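6-pyruvoyl tetrahydropterin synthase (Plasmodium falciparum, PDB 1Y13) is a zinc-binding enzyme of the 6-pyruvoyl tetrahydropterin synthase family, six copies of which assemble and hold biopterin. Local coordinates at residues Asn52-Leu57 with Ser166-Pro171. Residues are numbered along the deposited sequence; the frame is centred on the assembly and turned at random.
Sequences NYNVSL and SVSESP. With BIO (biopterin), chain E.
Asn54 and Ser168, and, two residues on in the first strand and two back in the second, Ser56 and Ser166, form antiparallel hydrogen-bonded pairs, with Val55 and Val167 as the non-hydrogen-bonded pair between them. Asn54 N gives to Ser168 O at 3.0 Å, and Ser168 N returns to Asn54 O at 2.9 Å. The axes of the two short segments come within 4.7 Å, their N-to-C directions 164° apart. Small polar side chains suit the face of Asn54, Ser56, Ser166 and Ser168: Ser168 OG lies 3.3 Å from Asn54 CB and is hydrogen-bonded to a water. Asn54, its CG anti to the backbone N (chi1 -173°), sends ND2 to Ser28 O and Ser32 OG of strand 21-41, on the other side. In this tunnelling fold (T-fold), helices 72-86 and 135-150 pack on one face of the antiparallel sheet. Beta-branched Val55 and Val167, well suited to strands, face them, their CG2 atoms 4.3 Å apart. Where the chain turns at Glu169, the long Tyr53 ring packs on its CA and CB (CE2 to CB 3.9 Å); Tyr53 OH binds a water that donates weakly to Glu169 OE1. Extended beyond CG, Glu169 brings OE2 within 3.1 Å of biopterin O10, in a pocket that Phe72 of the third subunit helps form; its side chain lies about 4 Å from the zinc ion held by His37, His49 and His51.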
loop_
_atom_site.group_PDB
_atom_site.type_symbol
_atom_site.label_atom_id
_atom_site.label_comp_id
_atom_site.label_asym_id
_atom_site.label_seq_id
_atom_site.Cartn_x
_atom_site.Cartn_y
_atom_site.Cartn_z
ATOM N N ASN A 52 7.727 -8.765 -12.213
ATOM C CA ASN A 52 8.125 -7.388 -11.944
ATOM C C ASN A 52 9.024 -7.436 -10.722
ATOM O O ASN A 52 8.545 -7.627 -9.614
ATOM C CB ASN A 52 6.891 -6.508 -11.650
ATOM C CG ASN A 52 5.805 -6.619 -12.712
ATOM O OD1 ASN A 52 4.598 -6.702 -12.401
ATOM N ND2 ASN A 52 6.210 -6.602 -13.967
ATOM N N TYR A 53 10.328 -7.315 -10.902
ATOM C CA TYR A 53 11.206 -7.292 -9.738
ATOM C C TYR A 53 11.335 -5.863 -9.280
ATOM O O TYR A 53 11.378 -4.943 -10.100
ATOM C CB TYR A 53 12.577 -7.815 -10.050
ATOM C CG TYR A 53 12.677 -9.264 -10.437
ATOM C CD1 TYR A 53 12.552 -9.662 -11.777
ATOM C CD2 TYR A 53 12.976 -10.237 -9.474
ATOM C CE1 TYR A 53 12.696 -11.008 -12.142
ATOM C CE2 TYR A 53 13.133 -11.569 -9.828
ATOM C CZ TYR A 53 12.999 -11.949 -11.169
ATOM O OH TYR A 53 13.138 -13.276 -11.509
ATOM N N ASN A 54 11.378 -5.677 -7.970
ATOM C CA ASN A 54 11.439 -4.356 -7.395
ATOM C C ASN A 54 12.579 -4.260 -6.394
ATOM O O ASN A 54 12.765 -5.146 -5.575
ATOM C CB ASN A 54 10.105 -4.037 -6.736
ATOM C CG ASN A 54 10.022 -2.619 -6.258
ATOM O OD1 ASN A 54 10.130 -2.361 -5.062
ATOM N ND2 ASN A 54 9.854 -1.678 -7.188
ATOM N N VAL A 55 13.321 -3.171 -6.459
ATOM C CA VAL A 55 14.518 -2.966 -5.621
ATOM C C VAL A 55 14.361 -1.789 -4.668
ATOM O O VAL A 55 13.962 -0.695 -5.077
ATOM C CB VAL A 55 15.763 -2.746 -6.517
ATOM C CG1 VAL A 55 17.016 -2.475 -5.705
ATOM C CG2 VAL A 55 15.970 -3.977 -7.418
ATOM N N SER A 56 14.657 -2.021 -3.396
ATOM C CA SER A 56 14.800 -0.953 -2.424
ATOM C C SER A 56 16.197 -0.975 -1.810
ATOM O O SER A 56 16.753 -2.036 -1.580
ATOM C CB SER A 56 13.738 -1.056 -1.330
ATOM O OG SER A 56 14.095 -2.050 -0.397
ATOM N N LEU A 57 16.756 0.208 -1.575
ATOM C CA LEU A 57 18.116 0.397 -1.093
ATOM C C LEU A 57 18.150 1.171 0.222
ATOM O O LEU A 57 17.520 2.215 0.352
ATOM C CB LEU A 57 18.937 1.182 -2.116
ATOM C CG LEU A 57 20.380 1.589 -1.760
ATOM C CD1 LEU A 57 21.251 0.369 -1.478
ATOM C CD2 LEU A 57 21.000 2.411 -2.903
ATOM N N SER A 166 16.800 -4.843 -0.789
ATOM C CA SER A 166 15.737 -5.803 -0.835
ATOM C C SER A 166 15.340 -5.943 -2.284
ATOM O O SER A 166 15.165 -4.943 -2.987
ATOM C CB SER A 166 14.542 -5.292 -0.047
ATOM O OG SER A 166 14.759 -5.473 1.339
ATOM N N VAL A 167 15.184 -7.175 -2.736
ATOM C CA VAL A 167 14.689 -7.420 -4.086
ATOM C C VAL A 167 13.434 -8.257 -3.947
ATOM O O VAL A 167 13.503 -9.389 -3.454
ATOM C CB VAL A 167 15.699 -8.158 -4.999
ATOM C CG1 VAL A 167 15.105 -8.318 -6.405
ATOM C CG2 VAL A 167 17.013 -7.423 -5.098
ATOM N N SER A 168 12.291 -7.716 -4.376
ATOM C CA SER A 168 11.086 -8.511 -4.383
ATOM C C SER A 168 10.822 -9.098 -5.767
ATOM O O SER A 168 10.957 -8.403 -6.776
ATOM C CB SER A 168 9.897 -7.695 -3.887
ATOM O OG SER A 168 9.613 -6.662 -4.797
ATOM N N GLU A 169 10.443 -10.373 -5.823
ATOM C CA GLU A 169 10.018 -10.977 -7.090
ATOM C C GLU A 169 8.543 -10.752 -7.339
ATOM O O GLU A 169 8.077 -10.832 -8.465
ATOM C CB GLU A 169 10.392 -12.463 -7.187
ATOM C CG GLU A 169 9.523 -13.437 -6.420
ATOM C CD GLU A 169 9.675 -14.886 -6.922
ATOM O OE1 GLU A 169 10.741 -15.247 -7.506
ATOM O OE2 GLU A 169 8.706 -15.669 -6.746
ATOM N N SER A 170 7.817 -10.451 -6.271
ATOM C CA SER A 170 6.432 -10.050 -6.333
ATOM C C SER A 170 6.133 -9.256 -5.044
ATOM O O SER A 170 6.990 -9.167 -4.178
ATOM C CB SER A 170 5.519 -11.276 -6.480
ATOM O OG SER A 170 5.437 -12.044 -5.297
ATOM N N PRO A 171 4.939 -8.649 -4.919
ATOM C CA PRO A 171 4.597 -7.943 -3.660
ATOM C C PRO A 171 4.567 -8.836 -2.415
ATOM O O PRO A 171 4.515 -8.322 -1.289
ATOM C CB PRO A 171 3.172 -7.420 -3.907
ATOM C CG PRO A 171 2.988 -7.450 -5.391
ATOM C CD PRO A 171 3.874 -8.548 -5.932
HETATM N N1 BIO E . 12.336 -19.144 -3.617
HETATM N N2 BIO E . 13.890 -18.268 -2.125
HETATM C C2 BIO E . 13.341 -18.282 -3.372
HETATM N N3 BIO E . 13.754 -17.470 -4.370
HETATM C C4A BIO E . 12.162 -18.354 -5.977
HETATM C C8A BIO E . 11.752 -19.217 -4.851
HETATM N N8 BIO E . 10.752 -20.113 -5.076
HETATM C C7 BIO E . 10.132 -20.229 -6.272
HETATM C C6 BIO E . 10.489 -19.416 -7.327
HETATM N N5 BIO E . 11.495 -18.516 -7.147
HETATM C C9 BIO E . 9.801 -19.537 -8.672
HETATM O O9 BIO E . 10.676 -19.141 -9.795
HETATM C C10 BIO E . 8.439 -18.766 -8.763
HETATM O O10 BIO E . 8.629 -17.446 -9.309
HETATM C C11 BIO E . 7.630 -18.637 -7.460
HETATM O O HOH W 1 7.886 -7.159 -7.199
HETATM O O HOH W 2 13.655 -14.875 -9.393
#